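Local coordinates for protein urea carboxylase (Thermus thermophilus, PDB 3OEP) that is of unknown function but joins KipI-like and KipA-like cyclophilin-type regions in one chain, and was once wrongly taken for an allophanate hydrolase, at residues L36-P41 and F240-H244; R249-L253 and A418-G422; E434-T440 and K460-Y466. All coordinates share one frame; numbering follows the deposited sequence.

Overall arrangement
The three contacts follow one another along the chain. Contact 1 joins strand 36-42, in the subdomain C and D family region, to the loop between strand 233-235 and helix 255-264. Contact 2 uses a later part of that loop and meets the turn between strands 413-418 and 422-426. Contact 3 is a small antiparallel strand pair, 437-439 with 463-465. The centres of contacts 1 and 2, and of 2 and 3, lie about 17 Å apart; those of 1 and 3 about 14 Å. F240 packs on R249. The V40-P439 packing brings the subdomain C and D region against the A and B region; contacts 2 and 3 lie within the latter.

Contact 1: L36-P41 and F240-H244; sequences LLDAVP and FLGGH
L36 touches L241 through methyl groups: CD2 of L36 lies 4.1 Å from CD2 of L241, and the two side chains cross at about a right angle. L37 O accepts from L241 N at 2.9 Å. CD2 of L37 packs 3.8 Å from CD2 of F240, the side chains running alongside each other in the same direction. Opposite E49 of strand 45-50 the strand carries an extra residue, L37 and D38 sharing one partner: a classic beta bulge. D38 sends its carboxylate to the backbone of G243. OD1 of D38 takes G243 N on its syn lone pair at 3.1 Å (152°), and OD2 adds a weak bond from the same N-H. A39 O reaches H244 through a water, which accepts from H244 N and also bonds H244 ND1. CG of H244 sits between its backbone N and carbonyl carbon (chi1 71°), which lets ND1 and N share that water. CG1 of V40 rests 3.8 Å from G243 O, and CD of P41 lies 3.9 Å from CB of H244. The buried D38 carboxylate thus meets the N-H that opens a short 3-10 segment, which probably steadies it; R249 adds a long, weak ion pair.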
loop_
_atom_site.group_PDB
_atom_site.type_symbol
_atom_site.label_atom_id
_atom_site.label_comp_id
_atom_site.label_asym_id
_atom_site.label_seq_id
_atom_site.Cartn_x
_atom_site.Cartn_y
_atom_site.Cartn_z
ATOM N N LEU A 36 8.725 -1.295 -16.308
ATOM C CA LEU A 36 7.707 -0.382 -15.784
ATOM C C LEU A 36 7.017 -1.042 -14.599
ATOM O O LEU A 36 6.486 -2.147 -14.728
ATOM C CB LEU A 36 6.666 -0.028 -16.845
ATOM C CG LEU A 36 5.626 0.997 -16.380
ATOM C CD1 LEU A 36 6.292 2.351 -16.170
ATOM C CD2 LEU A 36 4.472 1.101 -17.355
ATOM N N LEU A 37 7.034 -0.356 -13.457
ATOM C CA LEU A 37 6.474 -0.872 -12.212
ATOM C C LEU A 37 5.089 -0.309 -11.917
ATOM O O LEU A 37 4.260 -0.991 -11.329
ATOM C CB LEU A 37 7.427 -0.572 -11.051
ATOM C CG LEU A 37 8.859 -1.081 -11.219
ATOM C CD1 LEU A 37 9.689 -0.771 -9.982
ATOM C CD2 LEU A 37 8.882 -2.580 -11.520
ATOM N N ASP A 38 4.837 0.940 -12.310
ATOM C CA ASP A 38 3.518 1.535 -12.141
ATOM C C ASP A 38 3.365 2.765 -13.024
ATOM O O ASP A 38 4.352 3.407 -13.386
ATOM C CB ASP A 38 3.293 1.935 -10.673
ATOM C CG ASP A 38 1.946 1.471 -10.129
ATOM O OD1 ASP A 38 1.101 0.990 -10.908
ATOM O OD2 ASP A 38 1.735 1.595 -8.905
ATOM N N ALA A 39 2.116 3.063 -13.363
ATOM C CA ALA A 39 1.741 4.268 -14.091
ATOM C C ALA A 39 0.444 4.750 -13.460
ATOM O O ALA A 39 -0.613 4.130 -13.632
ATOM C CB ALA A 39 1.537 3.960 -15.564
ATOM N N VAL A 40 0.527 5.837 -12.701
ATOM C CA VAL A 40 -0.591 6.279 -11.879
ATOM C C VAL A 40 -1.012 7.703 -12.235
ATOM O O VAL A 40 -0.265 8.655 -11.992
ATOM C CB VAL A 40 -0.250 6.221 -10.379
ATOM C CG1 VAL A 40 -1.511 6.488 -9.545
ATOM C CG2 VAL A 40 0.366 4.863 -9.997
ATOM N N PRO A 41 -2.213 7.856 -12.808
ATOM C CA PRO A 41 -2.713 9.191 -13.084
ATOM C C PRO A 41 -3.616 9.704 -11.961
ATOM O O PRO A 41 -4.363 8.934 -11.357
ATOM C CB PRO A 41 -3.504 8.984 -14.367
ATOM C CG PRO A 41 -4.114 7.614 -14.180
ATOM C CD PRO A 41 -3.113 6.819 -13.359
ATOM N N PHE A 240 2.408 -5.216 -8.865
ATOM C CA PHE A 240 2.814 -4.146 -9.762
ATOM C C PHE A 240 1.683 -3.725 -10.691
ATOM O O PHE A 240 0.733 -4.478 -10.916
ATOM C CB PHE A 240 4.036 -4.594 -10.559
ATOM C CG PHE A 240 5.217 -4.892 -9.697
ATOM C CD1 PHE A 240 5.437 -6.177 -9.217
ATOM C CD2 PHE A 240 6.080 -3.881 -9.322
ATOM C CE1 PHE A 240 6.524 -6.448 -8.402
ATOM C CE2 PHE A 240 7.167 -4.144 -8.505
ATOM C CZ PHE A 240 7.389 -5.430 -8.044
ATOM N N LEU A 241 1.793 -2.501 -11.205
ATOM C CA LEU A 241 0.855 -1.949 -12.191
ATOM C C LEU A 241 -0.579 -1.872 -11.649
ATOM O O LEU A 241 -1.543 -1.941 -12.413
ATOM C CB LEU A 241 0.912 -2.743 -13.505
ATOM C CG LEU A 241 2.297 -2.794 -14.170
ATOM C CD1 LEU A 241 2.316 -3.824 -15.291
ATOM C CD2 LEU A 241 2.713 -1.432 -14.686
ATOM N N GLY A 242 -0.706 -1.706 -10.333
ATOM C CA GLY A 242 -2.018 -1.614 -9.682
ATOM C C GLY A 242 -2.295 -0.304 -8.966
ATOM O O GLY A 242 -3.375 -0.124 -8.402
ATOM N N GLY A 243 -1.336 0.618 -8.975
ATOM C CA GLY A 243 -1.493 1.888 -8.272
ATOM C C GLY A 243 -2.651 2.734 -8.763
ATOM O O GLY A 243 -3.261 3.478 -7.991
ATOM N N HIS A 244 -2.969 2.616 -10.048
ATOM C CA HIS A 244 -4.090 3.349 -10.634
ATOM C C HIS A 244 -5.452 2.901 -10.076
ATOM O O HIS A 244 -6.466 3.572 -10.294
ATOM C CB HIS A 244 -4.065 3.239 -12.169
ATOM C CG HIS A 244 -4.409 1.878 -12.696
ATOM N ND1 HIS A 244 -3.557 0.798 -12.601
ATOM C CD2 HIS A 244 -5.515 1.430 -13.337
ATOM C CE1 HIS A 244 -4.127 -0.259 -13.156
ATOM N NE2 HIS A 244 -5.313 0.099 -13.614
HETATM O O HOH W 1 -0.909 1.602 -12.101
HETATM O O HOH W 2 -6.086 6.320 -11.017
#

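Contact 2: R249-L253 and A418-G422; sequences RSGPL and ADRVG
R420 holds G251 O with both terminal nitrogens of its guanidinium. It projects from an Asx turn in the loop between strands 413-418 and 422-426 of the cyclophilin-like region. NH1 of R420 lies 2.9 Å from G251 O, and NH2 of R420 lies 2.8 Å from the same oxygen. Both nitrogens sit in the carbonyl plane. The oxygen is only 4° out of the guanidinium plane, so the grip is end-on and flat. A bend at chi3 of R420 (51°) swings the group round to meet it. S250 OG stands at the edge of the guanidinium, 3.2 Å from R420 NH2, and is hydrogen-bonded to P351 O.

Charged partners hold the same group from elsewhere. R420 NE pairs with D459, and R420 NH1 with E275. E275 also accepts from L253 N, so it ties the two segments together.

The apolar part is L253. Its CD1 lies 4.0 Å from CB of R420, beside the root of the arginine chain. Its CD2 lies 3.7 Å from D419 O. L253 and R420 both touch R331 on strand 331-336. Together R420 and L253 join the loop leading into helix 255-264 to this turn.

The loop is shaped from within by D419. Its OD1 is met nearly head-on by G422 N at 3.1 Å, while V421 N comes from above the carboxylate plane, 52° out of it, at 2.9 Å.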
loop_
_atom_site.group_PDB
_atom_site.type_symbol
_atom_site.label_atom_id
_atom_site.label_comp_id
_atom_site.label_asym_id
_atom_site.label_seq_id
_atom_site.Cartn_x
_atom_site.Cartn_y
_atom_site.Cartn_z
ATOM N N ARG A 249 1.994 -1.553 -3.436
ATOM C CA ARG A 249 3.072 -2.420 -3.894
ATOM C C ARG A 249 3.126 -3.692 -3.051
ATOM O O ARG A 249 3.274 -4.795 -3.579
ATOM C CB ARG A 249 4.408 -1.681 -3.783
ATOM C CG ARG A 249 5.639 -2.504 -4.126
ATOM C CD ARG A 249 5.570 -3.120 -5.508
ATOM N NE ARG A 249 4.972 -2.209 -6.470
ATOM C CZ ARG A 249 5.549 -1.110 -6.943
ATOM N NH1 ARG A 249 6.773 -0.752 -6.558
ATOM N NH2 ARG A 249 4.884 -0.347 -7.807
ATOM N N SER A 250 3.014 -3.520 -1.736
ATOM C CA SER A 250 3.122 -4.629 -0.796
ATOM C C SER A 250 4.467 -5.348 -1.006
ATOM O O SER A 250 5.468 -4.703 -1.310
ATOM C CB SER A 250 1.913 -5.564 -0.926
ATOM O OG SER A 250 1.907 -6.569 0.079
ATOM N N GLY A 251 4.502 -6.667 -0.860
ATOM C CA GLY A 251 5.763 -7.392 -0.923
ATOM C C GLY A 251 6.526 -7.272 0.389
ATOM O O GLY A 251 5.982 -6.799 1.387
ATOM N N PRO A 252 7.800 -7.687 0.398
ATOM C CA PRO A 252 8.551 -7.675 1.657
ATOM C C PRO A 252 9.005 -6.269 2.020
ATOM O O PRO A 252 9.366 -5.493 1.133
ATOM C CB PRO A 252 9.750 -8.578 1.356
ATOM C CG PRO A 252 9.953 -8.448 -0.119
ATOM C CD PRO A 252 8.620 -8.155 -0.734
ATOM N N LEU A 253 8.977 -5.941 3.307
ATOM C CA LEU A 253 9.392 -4.610 3.758
ATOM C C LEU A 253 10.918 -4.486 3.802
ATOM O O LEU A 253 11.463 -3.387 3.646
ATOM C CB LEU A 253 8.775 -4.278 5.117
ATOM C CG LEU A 253 8.437 -2.802 5.327
ATOM C CD1 LEU A 253 7.284 -2.395 4.401
ATOM C CD2 LEU A 253 8.091 -2.517 6.780
ATOM N N ALA A 418 6.374 2.432 13.682
ATOM C CA ALA A 418 6.836 1.874 12.414
ATOM C C ALA A 418 6.015 0.655 12.044
ATOM O O ALA A 418 5.871 -0.267 12.848
ATOM C CB ALA A 418 8.301 1.493 12.498
ATOM N N ASP A 419 5.499 0.643 10.821
ATOM C CA ASP A 419 4.836 -0.543 10.299
ATOM C C ASP A 419 5.042 -0.612 8.788
ATOM O O ASP A 419 5.927 0.064 8.259
ATOM C CB ASP A 419 3.361 -0.575 10.729
ATOM C CG ASP A 419 2.549 0.597 10.207
ATOM O OD1 ASP A 419 2.974 1.298 9.263
ATOM O OD2 ASP A 419 1.441 0.803 10.748
ATOM N N ARG A 420 4.265 -1.437 8.101
ATOM C CA ARG A 420 4.442 -1.601 6.652
ATOM C C ARG A 420 3.947 -0.396 5.854
ATOM O O ARG A 420 4.322 -0.229 4.696
ATOM C CB ARG A 420 3.746 -2.865 6.160
ATOM C CG ARG A 420 4.369 -4.158 6.679
ATOM C CD ARG A 420 3.544 -5.377 6.289
ATOM N NE ARG A 420 3.259 -5.381 4.855
ATOM C CZ ARG A 420 4.070 -5.851 3.907
ATOM N NH1 ARG A 420 5.238 -6.419 4.203
ATOM N NH2 ARG A 420 3.699 -5.766 2.638
ATOM N N VAL A 421 3.088 0.422 6.457
ATOM C CA VAL A 421 2.583 1.621 5.788
ATOM C C VAL A 421 3.646 2.720 5.807
ATOM O O VAL A 421 3.887 3.391 4.801
ATOM C CB VAL A 421 1.272 2.125 6.434
ATOM C CG1 VAL A 421 0.848 3.454 5.825
ATOM C CG2 VAL A 421 0.165 1.088 6.281
ATOM N N GLY A 422 4.284 2.909 6.957
ATOM C CA GLY A 422 5.360 3.873 7.051
ATOM C C GLY A 422 5.978 4.001 8.423
ATOM O O GLY A 422 5.610 3.290 9.358
#

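Contact 3: E434-T440 and K460-Y466; sequences EGLSEPT and KGSLGGY
T440 OG1 is gripped twice. It donates to G461 O at 2.6 Å, in the carbonyl plane, and accepts from K460 NZ at 2.9 Å. The hydroxyl sits between the backbone N and the carbonyl carbon (chi1 54°), which turns it to the 460-466 segment. The T440 and K460 side chains pass one another head to tail. K460 NZ also donates to T440 O, from well above the carbonyl plane; a bend at chi4 (47°) turns the amine there. A water joins T440 O to S462 O. The other branch, CG2 of T440, packs 3.6 Å from backbone C of L463.

The backbones form a short antiparallel strand pair. T440 N donates to S462 O. P439 and L463 come next, a non-hydrogen-bonded pair, and CD2 of L463 lies 3.6 Å from P439 N. E438 and G464 are a hydrogen-bonded pair, with E438 N 3.1 Å from G464 O and G464 N 3.0 Å from E438 O. Between E438 and E434 the register shifts by two residues, a beta bulge, and the chain turns a corner at L436. Beyond it, G435 N bonds G465 O at 2.8 Å.

At that end the E434 side chain runs alongside the Y466 ring, pointing the same way. CD of E434 lies 3.5 Å from CE1 of Y466, and the carboxylate and ring planes are 42° apart. E434 OE1 has its salt bridge with R137. E438 turns its carboxylate to R8 and Q399.

The chemistry is therefore split. With one donor and one acceptor fixed, the T440 hydroxyl can hardly rotate. The two glutamates instead carry their charges to arginines of the subdomain C and D region.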
loop_
_atom_site.group_PDB
_atom_site.type_symbol
_atom_site.label_atom_id
_atom_site.label_comp_id
_atom_site.label_asym_id
_atom_site.label_seq_id
_atom_site.Cartn_x
_atom_site.Cartn_y
_atom_site.Cartn_z
ATOM N N GLU A 434 -0.053 20.858 2.081
ATOM C CA GLU A 434 -1.118 20.007 1.575
ATOM C C GLU A 434 -1.672 20.593 0.283
ATOM O O GLU A 434 -1.766 21.814 0.137
ATOM C CB GLU A 434 -2.235 19.881 2.611
ATOM C CG GLU A 434 -3.310 18.877 2.232
ATOM C CD GLU A 434 -4.339 18.661 3.322
ATOM O OE1 GLU A 434 -4.462 19.524 4.221
ATOM O OE2 GLU A 434 -5.036 17.625 3.270
ATOM N N GLY A 435 -2.039 19.712 -0.642
ATOM C CA GLY A 435 -2.643 20.105 -1.918
ATOM C C GLY A 435 -3.512 18.975 -2.432
ATOM O O GLY A 435 -3.850 18.068 -1.672
ATOM N N LEU A 436 -3.884 19.019 -3.713
ATOM C CA LEU A 436 -4.638 17.916 -4.314
ATOM C C LEU A 436 -3.836 16.627 -4.212
ATOM O O LEU A 436 -2.603 16.649 -4.262
ATOM C CB LEU A 436 -4.972 18.176 -5.793
ATOM C CG LEU A 436 -6.214 18.989 -6.155
ATOM C CD1 LEU A 436 -6.276 19.142 -7.671
ATOM C CD2 LEU A 436 -7.495 18.357 -5.631
ATOM N N SER A 437 -4.537 15.509 -4.065
ATOM C CA SER A 437 -3.875 14.220 -3.937
ATOM C C SER A 437 -3.109 13.891 -5.208
ATOM O O SER A 437 -3.592 14.127 -6.322
ATOM C CB SER A 437 -4.878 13.106 -3.635
ATOM O OG SER A 437 -5.394 13.241 -2.326
ATOM N N GLU A 438 -1.896 13.391 -5.032
ATOM C CA GLU A 438 -1.128 12.867 -6.143
ATOM C C GLU A 438 -0.527 11.528 -5.748
ATOM O O GLU A 438 -0.506 11.181 -4.561
ATOM C CB GLU A 438 -0.060 13.874 -6.585
ATOM C CG GLU A 438 1.117 14.018 -5.652
ATOM C CD GLU A 438 2.181 14.961 -6.196
ATOM O OE1 GLU A 438 3.344 14.853 -5.756
ATOM O OE2 GLU A 438 1.850 15.796 -7.059
ATOM N N PRO A 439 -0.067 10.753 -6.741
ATOM C CA PRO A 439 0.477 9.442 -6.453
ATOM C C PRO A 439 1.659 9.505 -5.499
ATOM O O PRO A 439 2.524 10.380 -5.628
ATOM C CB PRO A 439 0.911 8.933 -7.827
ATOM C CG PRO A 439 0.054 9.694 -8.787
ATOM C CD PRO A 439 -0.094 11.030 -8.189
ATOM N N THR A 440 1.680 8.581 -4.547
ATOM C CA THR A 440 2.718 8.550 -3.526
ATOM C C THR A 440 3.975 7.846 -4.045
ATOM O O THR A 440 3.883 6.804 -4.694
ATOM C CB THR A 440 2.226 7.826 -2.273
ATOM O OG1 THR A 440 1.745 6.528 -2.633
ATOM C CG2 THR A 440 1.099 8.626 -1.617
ATOM N N LYS A 460 1.973 1.777 1.814
ATOM C CA LYS A 460 1.439 3.130 1.705
ATOM C C LYS A 460 0.218 3.157 0.786
ATOM O O LYS A 460 0.123 2.372 -0.162
ATOM C CB LYS A 460 2.500 4.075 1.142
ATOM C CG LYS A 460 2.835 3.806 -0.325
ATOM C CD LYS A 460 4.052 4.588 -0.785
ATOM C CE LYS A 460 4.445 4.210 -2.203
ATOM N NZ LYS A 460 3.300 4.180 -3.171
ATOM N N GLY A 461 -0.707 4.069 1.072
ATOM C CA GLY A 461 -1.806 4.360 0.159
ATOM C C GLY A 461 -1.241 4.893 -1.148
ATOM O O GLY A 461 -0.174 5.503 -1.159
ATOM N N SER A 462 -1.963 4.677 -2.240
ATOM C CA SER A 462 -1.482 5.035 -3.579
ATOM C C SER A 462 -1.490 6.537 -3.838
ATOM O O SER A 462 -0.741 7.016 -4.689
ATOM C CB SER A 462 -2.320 4.339 -4.655
ATOM O OG SER A 462 -3.637 4.862 -4.695
ATOM N N LEU A 463 -2.343 7.259 -3.106
ATOM C CA LEU A 463 -2.535 8.707 -3.255
ATOM C C LEU A 463 -2.434 9.436 -1.922
ATOM O O LEU A 463 -2.844 8.916 -0.883
ATOM C CB LEU A 463 -3.925 9.000 -3.832
ATOM C CG LEU A 463 -4.220 8.504 -5.237
ATOM C CD1 LEU A 463 -5.687 8.727 -5.577
ATOM C CD2 LEU A 463 -3.310 9.197 -6.251
ATOM N N GLY A 464 -1.931 10.664 -1.965
ATOM C CA GLY A 464 -1.861 11.505 -0.774
ATOM C C GLY A 464 -1.721 12.970 -1.128
ATOM O O GLY A 464 -1.046 13.311 -2.103
ATOM N N GLY A 465 -2.362 13.834 -0.337
ATOM C CA GLY A 465 -2.314 15.278 -0.548
ATOM C C GLY A 465 -1.243 16.016 0.251
ATOM O O GLY A 465 -0.960 17.195 -0.010
ATOM N N TYR A 466 -0.639 15.347 1.224
ATOM C CA TYR A 466 0.402 15.993 2.019
ATOM C C TYR A 466 1.696 16.068 1.227
ATOM O O TYR A 466 1.975 15.213 0.376
ATOM C CB TYR A 466 0.622 15.283 3.354
ATOM C CG TYR A 466 -0.565 15.367 4.289
ATOM C CD1 TYR A 466 -1.218 16.580 4.516
ATOM C CD2 TYR A 466 -1.027 14.237 4.955
ATOM C CE1 TYR A 466 -2.305 16.659 5.377
ATOM C CE2 TYR A 466 -2.114 14.308 5.814
ATOM C CZ TYR A 466 -2.745 15.518 6.021
ATOM O OH TYR A 466 -3.824 15.589 6.876
HETATM O O HOH W 3 1.549 5.573 -6.134
#